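PDB 6Z0W: flagellar biosynthetic protein FlhB from Shewanella putrefaciens CN-32, which is a membrane protein, here represented by its cytoplasmic domain, that is probably required for rod formation in the flagellar basal body and for type III export. Local coordinates for residues P13-I18 with A26-Y31; P39-K44 with H76-D81; A63-P68 with A97-L102; E86-A91 with Q120-D125. All blocks are in the same frame, centred on the assembly; numbering follows the deposited sequence.

Contact 1: P13-I18 with A26-Y31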
loop_
_atom_site.group_PDB
_atom_site.type_symbol
_atom_site.label_atom_id
_atom_site.label_comp_id
_atom_site.label_asym_id
_atom_site.label_seq_id
_atom_site.Cartn_x
_atom_site.Cartn_y
_atom_site.Cartn_z
ATOM N N PRO A 13 0.104 1.211 -12.982
ATOM C CA PRO A 13 -1.131 1.801 -13.533
ATOM C C PRO A 13 -2.416 1.070 -13.146
ATOM O O PRO A 13 -3.497 1.671 -13.232
ATOM C CB PRO A 13 -0.901 1.746 -15.054
ATOM C CG PRO A 13 0.620 1.827 -15.189
ATOM C CD PRO A 13 1.122 1.007 -14.043
ATOM N N ASN A 14 -2.354 -0.198 -12.743
ATOM C CA ASN A 14 -3.581 -0.913 -12.399
ATOM C C ASN A 14 -3.927 -0.807 -10.911
ATOM O O ASN A 14 -4.939 -1.352 -10.490
ATOM C CB ASN A 14 -3.472 -2.386 -12.800
ATOM C CG ASN A 14 -3.117 -2.563 -14.257
ATOM O OD1 ASN A 14 -3.585 -1.820 -15.117
ATOM N ND2 ASN A 14 -2.233 -3.508 -14.536
ATOM N N ALA A 15 -3.138 -0.086 -10.128
ATOM C CA ALA A 15 -3.350 -0.000 -8.696
ATOM C C ALA A 15 -4.606 0.809 -8.386
ATOM O O ALA A 15 -4.948 1.753 -9.095
ATOM C CB ALA A 15 -2.138 0.666 -8.019
ATOM N N ASP A 16 -5.247 0.493 -7.262
ATOM C CA ASP A 16 -6.291 1.381 -6.762
ATOM C C ASP A 16 -5.750 2.471 -5.845
ATOM O O ASP A 16 -6.354 3.546 -5.755
ATOM C CB ASP A 16 -7.349 0.561 -6.033
ATOM C CG ASP A 16 -8.197 -0.241 -6.989
ATOM O OD1 ASP A 16 -8.727 0.388 -7.919
ATOM O OD2 ASP A 16 -8.294 -1.481 -6.841
ATOM N N VAL A 17 -4.628 2.227 -5.169
ATOM C CA VAL A 17 -4.076 3.179 -4.211
ATOM C C VAL A 17 -2.617 2.816 -4.008
ATOM O O VAL A 17 -2.224 1.661 -4.198
ATOM C CB VAL A 17 -4.870 3.159 -2.877
ATOM C CG1 VAL A 17 -4.560 1.887 -2.093
ATOM C CG2 VAL A 17 -4.556 4.398 -2.018
ATOM N N ILE A 18 -1.801 3.819 -3.675
ATOM C CA ILE A 18 -0.450 3.630 -3.139
ATOM C C ILE A 18 -0.471 4.094 -1.694
ATOM O O ILE A 18 -0.782 5.258 -1.418
ATOM C CB ILE A 18 0.620 4.419 -3.908
ATOM C CG1 ILE A 18 0.361 4.425 -5.405
ATOM C CG2 ILE A 18 2.035 3.912 -3.552
ATOM C CD1 ILE A 18 0.470 3.096 -6.082
ATOM N N ALA A 26 6.587 2.357 -0.306
ATOM C CA ALA A 26 5.397 2.502 -1.144
ATOM C C ALA A 26 4.886 1.113 -1.481
ATOM O O ALA A 26 5.672 0.269 -1.922
ATOM C CB ALA A 26 5.684 3.269 -2.453
ATOM N N VAL A 27 3.586 0.879 -1.304
ATOM C CA VAL A 27 2.974 -0.370 -1.744
ATOM C C VAL A 27 1.772 -0.031 -2.617
ATOM O O VAL A 27 0.888 0.738 -2.204
ATOM C CB VAL A 27 2.582 -1.278 -0.562
ATOM C CG1 VAL A 27 3.849 -1.867 0.087
ATOM C CG2 VAL A 27 1.772 -0.500 0.470
ATOM N N ALA A 28 1.773 -0.549 -3.848
ATOM C CA ALA A 28 0.663 -0.350 -4.772
ATOM C C ALA A 28 -0.348 -1.475 -4.550
ATOM O O ALA A 28 -0.046 -2.662 -4.788
ATOM C CB ALA A 28 1.158 -0.309 -6.227
ATOM N N VAL A 29 -1.550 -1.103 -4.105
ATOM C CA VAL A 29 -2.578 -2.055 -3.692
ATOM C C VAL A 29 -3.696 -2.093 -4.733
ATOM O O VAL A 29 -4.128 -1.048 -5.238
ATOM C CB VAL A 29 -3.117 -1.687 -2.292
ATOM C CG1 VAL A 29 -4.250 -2.658 -1.840
ATOM C CG2 VAL A 29 -1.978 -1.674 -1.274
ATOM N N LYS A 30 -4.189 -3.301 -5.030
ATOM C CA LYS A 30 -5.328 -3.477 -5.925
ATOM C C LYS A 30 -6.399 -4.334 -5.259
ATOM O O LYS A 30 -6.083 -5.290 -4.549
ATOM C CB LYS A 30 -4.909 -4.135 -7.264
ATOM C CG LYS A 30 -6.012 -4.167 -8.345
ATOM C CD LYS A 30 -5.411 -4.602 -9.694
ATOM C CE LYS A 30 -6.410 -4.501 -10.869
ATOM N NZ LYS A 30 -7.037 -3.141 -10.959
ATOM N N TYR A 31 -7.661 -3.974 -5.486
ATOM C CA TYR A 31 -8.814 -4.775 -5.083
ATOM C C TYR A 31 -9.546 -5.213 -6.341
ATOM O O TYR A 31 -10.074 -4.375 -7.078
ATOM C CB TYR A 31 -9.764 -3.990 -4.184
ATOM C CG TYR A 31 -11.013 -4.758 -3.737
ATOM C CD1 TYR A 31 -10.904 -5.831 -2.850
ATOM C CD2 TYR A 31 -12.291 -4.402 -4.197
ATOM C CE1 TYR A 31 -12.012 -6.530 -2.427
ATOM C CE2 TYR A 31 -13.444 -5.102 -3.769
ATOM C CZ TYR A 31 -13.295 -6.167 -2.894
ATOM O OH TYR A 31 -14.393 -6.884 -2.453
HETATM O O HOH W 1 -9.116 -2.612 -9.374
#

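Contact 2: P39-K44 with H76-D81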
loop_
_atom_site.group_PDB
_atom_site.type_symbol
_atom_site.label_atom_id
_atom_site.label_comp_id
_atom_site.label_asym_id
_atom_site.label_seq_id
_atom_site.Cartn_x
_atom_site.Cartn_y
_atom_site.Cartn_z
ATOM N N PRO A 39 -7.587 -7.400 -0.842
ATOM C CA PRO A 39 -6.705 -6.630 -1.722
ATOM C C PRO A 39 -5.350 -7.313 -1.819
ATOM O O PRO A 39 -4.929 -8.043 -0.916
ATOM C CB PRO A 39 -6.594 -5.269 -1.023
ATOM C CG PRO A 39 -7.760 -5.194 -0.090
ATOM C CD PRO A 39 -7.989 -6.624 0.349
ATOM N N PHE A 40 -4.678 -7.088 -2.935
ATOM C CA PHE A 40 -3.364 -7.663 -3.147
ATOM C C PHE A 40 -2.368 -6.588 -3.570
ATOM O O PHE A 40 -2.732 -5.529 -4.093
ATOM C CB PHE A 40 -3.382 -8.795 -4.195
ATOM C CG PHE A 40 -4.242 -8.516 -5.407
ATOM C CD1 PHE A 40 -3.684 -8.058 -6.604
ATOM C CD2 PHE A 40 -5.612 -8.757 -5.362
ATOM C CE1 PHE A 40 -4.499 -7.816 -7.715
ATOM C CE2 PHE A 40 -6.408 -8.525 -6.454
ATOM C CZ PHE A 40 -5.860 -8.060 -7.633
ATOM N N VAL A 41 -1.089 -6.890 -3.364
ATOM C CA VAL A 41 -0.019 -5.952 -3.693
ATOM C C VAL A 41 0.467 -6.275 -5.100
ATOM O O VAL A 41 0.832 -7.418 -5.380
ATOM C CB VAL A 41 1.122 -6.045 -2.665
ATOM C CG1 VAL A 41 2.381 -5.391 -3.182
ATOM C CG2 VAL A 41 0.664 -5.427 -1.323
ATOM N N ILE A 42 0.471 -5.281 -5.992
ATOM C CA ILE A 42 0.947 -5.497 -7.362
ATOM C C ILE A 42 2.262 -4.791 -7.639
ATOM O O ILE A 42 2.892 -5.069 -8.679
ATOM C CB ILE A 42 -0.108 -5.077 -8.407
ATOM C CG1 ILE A 42 -0.411 -3.585 -8.269
ATOM C CG2 ILE A 42 -1.380 -5.848 -8.194
ATOM C CD1 ILE A 42 -1.420 -3.110 -9.288
ATOM N N ALA A 43 2.715 -3.919 -6.739
ATOM C CA ALA A 43 4.061 -3.361 -6.796
ATOM C C ALA A 43 4.454 -2.911 -5.390
ATOM O O ALA A 43 3.595 -2.510 -4.599
ATOM C CB ALA A 43 4.140 -2.186 -7.784
ATOM N N LYS A 44 5.748 -2.993 -5.082
ATOM C CA LYS A 44 6.242 -2.485 -3.820
ATOM C C LYS A 44 7.725 -2.169 -3.956
ATOM O O LYS A 44 8.425 -2.758 -4.775
ATOM C CB LYS A 44 6.009 -3.484 -2.669
ATOM C CG LYS A 44 6.935 -4.705 -2.620
ATOM C CD LYS A 44 6.625 -5.436 -1.299
ATOM C CE LYS A 44 7.529 -6.600 -0.948
ATOM N NZ LYS A 44 6.968 -7.331 0.246
ATOM N N HIS A 76 6.041 -5.443 4.708
ATOM C CA HIS A 76 6.750 -6.499 5.430
ATOM C C HIS A 76 6.050 -7.840 5.382
ATOM O O HIS A 76 6.712 -8.858 5.617
ATOM C CB HIS A 76 6.941 -6.114 6.893
ATOM C CG HIS A 76 7.848 -4.947 7.088
ATOM N ND1 HIS A 76 7.652 -4.013 8.082
ATOM C CD2 HIS A 76 8.952 -4.559 6.413
ATOM C CE1 HIS A 76 8.599 -3.098 8.011
ATOM N NE2 HIS A 76 9.399 -3.406 7.007
ATOM N N THR A 77 4.742 -7.862 5.084
ATOM C CA THR A 77 3.897 -9.036 5.261
ATOM C C THR A 77 3.273 -9.559 3.968
ATOM O O THR A 77 2.558 -10.570 4.011
ATOM C CB THR A 77 2.762 -8.721 6.243
ATOM O OG1 THR A 77 1.878 -7.754 5.657
ATOM C CG2 THR A 77 3.289 -8.202 7.572
ATOM N N THR A 78 3.507 -8.901 2.832
ATOM C CA THR A 78 2.816 -9.198 1.581
ATOM C C THR A 78 3.821 -9.162 0.441
ATOM O O THR A 78 4.298 -8.073 0.092
ATOM C CB THR A 78 1.703 -8.165 1.310
ATOM O OG1 THR A 78 0.935 -7.956 2.500
ATOM C CG2 THR A 78 0.781 -8.642 0.174
ATOM N N LYS A 79 4.122 -10.327 -0.157
ATOM C CA LYS A 79 4.917 -10.343 -1.382
ATOM C C LYS A 79 4.119 -9.839 -2.586
ATOM O O LYS A 79 2.891 -9.745 -2.559
ATOM C CB LYS A 79 5.411 -11.740 -1.720
ATOM C CG LYS A 79 5.888 -12.602 -0.604
ATOM C CD LYS A 79 6.780 -13.647 -1.216
ATOM C CE LYS A 79 7.650 -14.310 -0.169
ATOM N NZ LYS A 79 8.373 -15.528 -0.667
ATOM N N LEU A 80 4.834 -9.590 -3.683
ATOM C CA LEU A 80 4.205 -9.191 -4.929
ATOM C C LEU A 80 3.149 -10.206 -5.341
ATOM O O LEU A 80 3.376 -11.416 -5.263
ATOM C CB LEU A 80 5.260 -9.070 -6.016
ATOM C CG LEU A 80 6.102 -7.816 -5.901
ATOM C CD1 LEU A 80 7.277 -7.858 -6.886
ATOM C CD2 LEU A 80 5.182 -6.639 -6.184
ATOM N N ASP A 81 1.990 -9.702 -5.758
ATOM C CA ASP A 81 0.881 -10.494 -6.272
ATOM C C ASP A 81 0.219 -11.343 -5.190
ATOM O O ASP A 81 -0.545 -12.252 -5.498
ATOM C CB ASP A 81 1.332 -11.362 -7.461
ATOM C CG ASP A 81 2.047 -10.541 -8.556
ATOM O OD1 ASP A 81 1.782 -9.321 -8.673
ATOM O OD2 ASP A 81 2.876 -11.113 -9.305
#

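Contact 3: A63-P68 with A97-L102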
loop_
_atom_site.group_PDB
_atom_site.type_symbol
_atom_site.label_atom_id
_atom_site.label_comp_id
_atom_site.label_asym_id
_atom_site.label_seq_id
_atom_site.Cartn_x
_atom_site.Cartn_y
_atom_site.Cartn_z
ATOM N N ALA A 63 -4.551 7.546 -6.451
ATOM C CA ALA A 63 -4.447 8.139 -5.120
ATOM C C ALA A 63 -3.235 7.597 -4.353
ATOM O O ALA A 63 -2.976 6.392 -4.318
ATOM C CB ALA A 63 -5.723 7.884 -4.322
ATOM N N ILE A 64 -2.474 8.500 -3.770
ATOM C CA ILE A 64 -1.347 8.166 -2.920
ATOM C C ILE A 64 -1.702 8.659 -1.525
ATOM O O ILE A 64 -1.994 9.848 -1.344
ATOM C CB ILE A 64 -0.058 8.839 -3.405
ATOM C CG1 ILE A 64 0.246 8.451 -4.861
ATOM C CG2 ILE A 64 1.072 8.516 -2.430
ATOM C CD1 ILE A 64 1.340 9.293 -5.494
ATOM N N VAL A 65 -1.714 7.774 -0.536
ATOM C CA VAL A 65 -2.101 8.206 0.803
ATOM C C VAL A 65 -1.018 7.791 1.782
ATOM O O VAL A 65 -0.423 6.715 1.650
ATOM C CB VAL A 65 -3.490 7.679 1.222
ATOM C CG1 VAL A 65 -4.474 7.818 0.056
ATOM C CG2 VAL A 65 -3.430 6.245 1.664
ATOM N N SER A 66 -0.732 8.673 2.741
ATOM C CA SER A 66 0.290 8.421 3.743
ATOM C C SER A 66 -0.372 7.863 4.997
ATOM O O SER A 66 -1.118 8.574 5.685
ATOM C CB SER A 66 1.082 9.677 4.083
ATOM O OG SER A 66 2.003 9.350 5.112
ATOM N N ALA A 67 -0.058 6.604 5.302
ATOM C CA ALA A 67 -0.385 5.991 6.589
ATOM C C ALA A 67 0.806 5.116 6.959
ATOM O O ALA A 67 0.824 3.923 6.650
ATOM C CB ALA A 67 -1.689 5.184 6.511
ATOM N N PRO A 68 1.829 5.688 7.602
ATOM C CA PRO A 68 3.176 5.037 7.683
ATOM C C PRO A 68 3.145 3.622 8.251
ATOM O O PRO A 68 3.804 2.732 7.694
ATOM C CB PRO A 68 3.981 5.992 8.597
ATOM C CG PRO A 68 3.332 7.340 8.377
ATOM C CD PRO A 68 1.857 7.085 8.094
ATOM N N ALA A 97 -12.179 2.579 0.656
ATOM C CA ALA A 97 -13.444 3.314 0.667
ATOM C C ALA A 97 -13.209 4.804 0.459
ATOM O O ALA A 97 -13.874 5.439 -0.367
ATOM C CB ALA A 97 -14.206 3.078 1.979
ATOM N N TYR A 98 -12.253 5.377 1.202
ATOM C CA TYR A 98 -11.931 6.791 1.030
ATOM C C TYR A 98 -11.514 7.088 -0.404
ATOM O O TYR A 98 -11.963 8.072 -1.009
ATOM C CB TYR A 98 -10.814 7.202 1.992
ATOM C CG TYR A 98 -10.094 8.440 1.509
ATOM C CD1 TYR A 98 -10.622 9.709 1.746
ATOM C CD2 TYR A 98 -8.909 8.343 0.773
ATOM C CE1 TYR A 98 -9.974 10.856 1.287
ATOM C CE2 TYR A 98 -8.253 9.482 0.311
ATOM C CZ TYR A 98 -8.787 10.730 0.574
ATOM O OH TYR A 98 -8.131 11.852 0.109
ATOM N N VAL A 99 -10.646 6.244 -0.969
ATOM C CA VAL A 99 -10.206 6.465 -2.344
ATOM C C VAL A 99 -11.393 6.421 -3.298
ATOM O O VAL A 99 -11.562 7.312 -4.145
ATOM C CB VAL A 99 -9.116 5.448 -2.738
ATOM C CG1 VAL A 99 -8.900 5.457 -4.260
ATOM C CG2 VAL A 99 -7.826 5.771 -2.006
ATOM N N PHE A 100 -12.249 5.405 -3.164
ATOM C CA PHE A 100 -13.392 5.276 -4.080
ATOM C C PHE A 100 -14.400 6.415 -3.923
ATOM O O PHE A 100 -15.147 6.706 -4.865
ATOM C CB PHE A 100 -14.105 3.939 -3.871
ATOM C CG PHE A 100 -13.244 2.731 -4.175
ATOM C CD1 PHE A 100 -12.062 2.860 -4.906
ATOM C CD2 PHE A 100 -13.597 1.478 -3.691
ATOM C CE1 PHE A 100 -11.261 1.738 -5.161
ATOM C CE2 PHE A 100 -12.816 0.356 -3.940
ATOM C CZ PHE A 100 -11.642 0.475 -4.683
ATOM N N GLN A 101 -14.456 7.049 -2.754
ATOM C CA GLN A 101 -15.406 8.119 -2.501
ATOM C C GLN A 101 -14.853 9.513 -2.834
ATOM O O GLN A 101 -15.551 10.506 -2.610
ATOM C CB GLN A 101 -15.874 8.050 -1.047
ATOM C CG GLN A 101 -16.826 6.892 -0.778
ATOM C CD GLN A 101 -17.043 6.645 0.707
ATOM O OE1 GLN A 101 -16.229 7.054 1.541
ATOM N NE2 GLN A 101 -18.141 5.980 1.046
ATOM N N LEU A 102 -13.640 9.606 -3.378
ATOM C CA LEU A 102 -13.070 10.894 -3.749
ATOM C C LEU A 102 -13.877 11.528 -4.871
ATOM O O LEU A 102 -14.402 10.824 -5.733
ATOM C CB LEU A 102 -11.626 10.706 -4.194
ATOM C CG LEU A 102 -10.560 10.787 -3.114
ATOM C CD1 LEU A 102 -9.184 10.467 -3.700
ATOM C CD2 LEU A 102 -10.583 12.161 -2.470
#

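Contact 4: E86-A91 with Q120-D125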
loop_
_atom_site.group_PDB
_atom_site.type_symbol
_atom_site.label_atom_id
_atom_site.label_comp_id
_atom_site.label_asym_id
_atom_site.label_seq_id
_atom_site.Cartn_x
_atom_site.Cartn_y
_atom_site.Cartn_z
ATOM N N GLU A 86 -4.986 -11.067 6.688
ATOM C CA GLU A 86 -6.324 -10.777 7.179
ATOM C C GLU A 86 -6.311 -9.682 8.250
ATOM O O GLU A 86 -7.234 -8.860 8.306
ATOM C CB GLU A 86 -6.938 -12.081 7.681
ATOM C CG GLU A 86 -7.947 -11.970 8.787
ATOM C CD GLU A 86 -8.164 -13.310 9.480
ATOM O OE1 GLU A 86 -7.482 -13.578 10.494
ATOM O OE2 GLU A 86 -9.008 -14.100 9.002
ATOM N N GLY A 87 -5.253 -9.603 9.062
ATOM C CA GLY A 87 -5.222 -8.590 10.099
ATOM C C GLY A 87 -5.200 -7.162 9.573
ATOM O O GLY A 87 -5.444 -6.227 10.350
ATOM N N LEU A 88 -4.900 -6.968 8.274
ATOM C CA LEU A 88 -4.858 -5.643 7.670
ATOM C C LEU A 88 -6.048 -5.365 6.767
ATOM O O LEU A 88 -6.100 -4.298 6.142
ATOM C CB LEU A 88 -3.554 -5.456 6.870
ATOM C CG LEU A 88 -2.263 -5.563 7.713
ATOM C CD1 LEU A 88 -1.012 -5.299 6.847
ATOM C CD2 LEU A 88 -2.345 -4.595 8.903
ATOM N N PHE A 89 -6.996 -6.290 6.665
ATOM C CA PHE A 89 -8.073 -6.108 5.695
ATOM C C PHE A 89 -8.880 -4.849 5.989
ATOM O O PHE A 89 -9.074 -4.003 5.112
ATOM C CB PHE A 89 -9.006 -7.321 5.667
ATOM C CG PHE A 89 -10.150 -7.133 4.715
ATOM C CD1 PHE A 89 -10.012 -7.474 3.370
ATOM C CD2 PHE A 89 -11.346 -6.560 5.135
ATOM C CE1 PHE A 89 -11.071 -7.281 2.468
ATOM C CE2 PHE A 89 -12.403 -6.346 4.223
ATOM C CZ PHE A 89 -12.261 -6.705 2.897
ATOM N N THR A 90 -9.413 -4.739 7.211
ATOM C CA THR A 90 -10.292 -3.615 7.519
ATOM C C THR A 90 -9.580 -2.286 7.307
ATOM O O THR A 90 -10.178 -1.339 6.784
ATOM C CB THR A 90 -10.813 -3.714 8.955
ATOM O OG1 THR A 90 -9.711 -3.970 9.823
ATOM C CG2 THR A 90 -11.777 -4.859 9.081
ATOM N N ALA A 91 -8.296 -2.191 7.697
ATOM C CA ALA A 91 -7.603 -0.922 7.525
ATOM C C ALA A 91 -7.434 -0.585 6.046
ATOM O O ALA A 91 -7.655 0.562 5.640
ATOM C CB ALA A 91 -6.252 -0.943 8.256
ATOM N N GLN A 120 -7.546 2.135 14.007
ATOM C CA GLN A 120 -7.262 1.130 15.016
ATOM C C GLN A 120 -5.781 0.813 14.914
ATOM O O GLN A 120 -5.120 1.227 13.956
ATOM C CB GLN A 120 -8.104 -0.134 14.796
ATOM C CG GLN A 120 -7.802 -0.822 13.473
ATOM C CD GLN A 120 -8.796 -1.933 13.165
ATOM O OE1 GLN A 120 -9.612 -1.803 12.261
ATOM N NE2 GLN A 120 -8.714 -3.028 13.900
ATOM N N PRO A 121 -5.230 0.083 15.871
ATOM C CA PRO A 121 -3.810 -0.253 15.790
ATOM C C PRO A 121 -3.543 -1.286 14.711
ATOM O O PRO A 121 -4.407 -2.070 14.312
ATOM C CB PRO A 121 -3.497 -0.813 17.181
ATOM C CG PRO A 121 -4.617 -0.300 18.062
ATOM C CD PRO A 121 -5.809 -0.329 17.159
ATOM N N ILE A 122 -2.332 -1.264 14.202
ATOM C CA ILE A 122 -1.883 -2.403 13.412
ATOM C C ILE A 122 -1.448 -3.512 14.369
ATOM O O ILE A 122 -0.773 -3.222 15.367
ATOM C CB ILE A 122 -0.776 -1.994 12.455
ATOM C CG1 ILE A 122 -1.486 -1.528 11.173
ATOM C CG2 ILE A 122 0.142 -3.154 12.115
ATOM C CD1 ILE A 122 -0.696 -0.696 10.343
ATOM N N PRO A 123 -1.896 -4.752 14.145
ATOM C CA PRO A 123 -1.658 -5.820 15.123
ATOM C C PRO A 123 -0.172 -5.990 15.421
ATOM O O PRO A 123 0.689 -5.812 14.556
ATOM C CB PRO A 123 -2.234 -7.061 14.428
ATOM C CG PRO A 123 -3.297 -6.521 13.529
ATOM C CD PRO A 123 -2.789 -5.184 13.053
ATOM N N ASP A 124 0.121 -6.327 16.680
ATOM C CA ASP A 124 1.508 -6.482 17.101
ATOM C C ASP A 124 2.245 -7.492 16.239
ATOM O O ASP A 124 3.428 -7.298 15.924
ATOM C CB ASP A 124 1.572 -6.886 18.574
ATOM C CG ASP A 124 1.373 -5.704 19.492
ATOM O OD1 ASP A 124 1.239 -4.570 18.978
ATOM O OD2 ASP A 124 1.357 -5.903 20.716
ATOM N N ASP A 125 1.563 -8.574 15.833
ATOM C CA ASP A 125 2.276 -9.607 15.103
ATOM C C ASP A 125 2.678 -9.161 13.702
ATOM O O ASP A 125 3.531 -9.811 13.086
ATOM C CB ASP A 125 1.471 -10.932 15.077
ATOM C CG ASP A 125 0.122 -10.844 14.330
ATOM O OD1 ASP A 125 -0.393 -9.752 14.019
ATOM O OD2 ASP A 125 -0.437 -11.925 14.073
HETATM O O HOH W 2 -10.929 -4.557 12.079
#

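Contact 1: P13-I18 with A26-Y31
Val-17 and Val-29 form a hydrogen-bonded pair in the antiparallel hairpin of strands 17-20 and 25-30. Val-29 N gives a nearly straight bond (172°) to Val-17 O at 2.8 Å. In the other direction Val-29 O is shared: Asp-16 N reaches it at 2.8 Å, and Val-17 N adds a weak bond. Two residues thus face one, a classic beta bulge, where the chain enters the strand.

The polar side chains hold the same end. Asp-16 OD2 accepts Tyr-31 N at 2.9 Å, met nearly along its own C-O axis, so a carboxylate oxygen takes the place of a backbone acceptor opposite Tyr-31. Lys-30 runs extended as far as CE and bends at its last torsion (53°), which brings NZ into the plane of the Asn-14 carbonyl, 2.8 Å from Asn-14 O. A water spans Asp-16 OD2 and Lys-30 NZ. A methionine in place of Lys-30 would probably leave Asn-14 O without this donor and break the water link to the Asp-16 carboxylate.

Among the apolar groups, Val-17 and Val-29 lie side by side and point the same way, beta-branched residues suited to extended backbone. Ile-18 sends CD1 tightly onto Ala-28 CB, 3.5 Å away, and CG2 against Ala-26 CB; the small alanines let both branches of the isoleucine come close.

Helix 47-59 packs on Ile-18 through Ile-53 and Ala-57, and helix 89-100 meets Val-17 and Val-29 through Val-99 and Val-92. Strands 64-66 and 40-46 continue the sheet beside 17-20 and 25-30 respectively.

Contact 2: P39-K44 with H76-D81
Val-41 and Thr-78 cross obliquely, methyl against methyl, with Val-41 CG2 3.5 Å from Thr-78 CG2. Thr-78 presents its carbon branch because CG2 stands opposite the backbone N, while OG1 lies beside that N, on the side of the helix end. A threonine suits this spot, since one branch can serve the apolar side and the other faces the helix end. Next to this pair Leu-80 lays CD2 over the backbone of Ala-43, 3.5 Å from Ala-43 CA, meeting it on the side away from the Ala-43 methyl; Met-8 of helix 6-9 also touches Leu-80.

The chain leaving helix 68-77 here runs along strand 40-46, the outermost strand on this side of the chain's mixed sheet. Lys-44 stretches out straight beyond CG to the carbonyls at the end of that helix, where a positive charge is expected to be favourable. Its NZ lies 2.8 Å from Thr-78 O, 46° out of the carbonyl plane, bonds Tyr-75 O too, and makes a cation-pi contact with the Tyr-75 ring. A leucine in place of Lys-44 would probably leave both carbonyl oxygens without this donor. At the corner by Ile-42, Asp-81 N points into Val-41 O at 2.6 Å.

Contact 3: A63-P68 with A97-L102
Gln-101 N bonds to Ala-97 O at 2.9 Å in the last turn of helix 89-100, the turn that sets Tyr-98 and Val-99 against Ala-63 and Val-65. No hydrogen bond crosses between the two segments; the meeting is apolar throughout and small, burying 139 Å² in all.

Val-99 straddles Ala-63 with its forked end: Val-99 CG2 lies 3.8 Å and Val-99 CG1 4.0 Å from Ala-63 CB. A single methyl fits between two branches, which suits alanine to the strand side. Beyond the helix, Leu-102 N bonds to Val-99 O at 3.2 Å, and this turn brings Leu-102 CD1 round to the same Ala-63 methyl, 4.4 Å from CB.

Val-65 uses CG1 alone against the ring of Tyr-98, 4.1 Å from Tyr-98 CE2. The approach is oblique, and the two side chains slide past each other in opposite directions. Tyr-98 gets there because its CG swings opposite the backbone N (chi1 158°). Val-17 touches both Val-65 and Val-99, and Ile-116 touches Val-65 and Tyr-98, continuing the apolar surface.

Ala-63 and Val-65 point toward the helix while Ile-64 points away, the in-and-out alternation of extended chain in an alpha/beta fold with a helix laid across one sheet face.

Contact 4: E86-A91 with Q120-D125
The turn of Gly-87 and Leu-88 and the irregular chain at Ile-122 and Pro-123 approach without backbone pairing, Gly-87 CA lying 6.8 Å from Pro-123 CA and Leu-88 CA 7.2 Å from Ile-122 CA. The first segment leads into helix 89-100; the second comes from the proline-rich C-terminal part of the domain, and probably belongs to the proline-rich element of FlhB that contributes to flagellar biogenesis in beta- and gamma-proteobacteria.

Leu-88 leans across Ile-122 at a slant, with Leu-88 CD2 3.9 Å from Ile-122 CG1. Both side chains also rest on helix 68-77, Leu-88 on Ala-73 and Ile-122 on Pro-69, Leu-70 and Ala-73, so the tail rests on helix 68-77 and on the turn leading into helix 89-100. Branched aliphatic residues suit this spot, each offering carbon groups to the helix and to the other side chain.

Pro-123 turns its ring toward Gly-87, with Pro-123 CG 3.8 Å from Gly-87 O and Pro-123 CD 4.2 Å from Leu-88 CD2. Glycine suits the place, because a CB here would probably crowd the Pro-123 ring.

Further along, Thr-90 and Gln-120 cross at about a right angle on the exposed side. The glutamine chain is extended beyond CG, which carries its amide out to the threonine. A water bridges them, 2.6 Å from Thr-90 OG1, and donates a hydrogen bond to Gln-120 OE1 at 3.1 Å.

Overall arrangement
Contacts 1, 2 and 3 meet in one mixed sheet. Contact 1 lies nearest its middle: probable backbone hydrogen bonds tie it to contact 2, from Ala-28 N to Ala-43 O (2.8 Å), and to contact 3, between Ile-18 O and Val-65 N (2.8 Å). Contacts 2 and 3 lie on opposite sides of the chain's centre, their centres about 17 Å apart. Contacts 3 and 4 use the two ends of helix 89-100, also about 17 Å apart between centres. Contact 4 touches contact 2 where Pro-39 CD packs on Phe-89 CD1 at 3.7 Å. The hairpin of contact 1 carries Asn-21 in its turn, within an Asn-Pro-Glu-His sequence resembling the self-cleavage motif of this family.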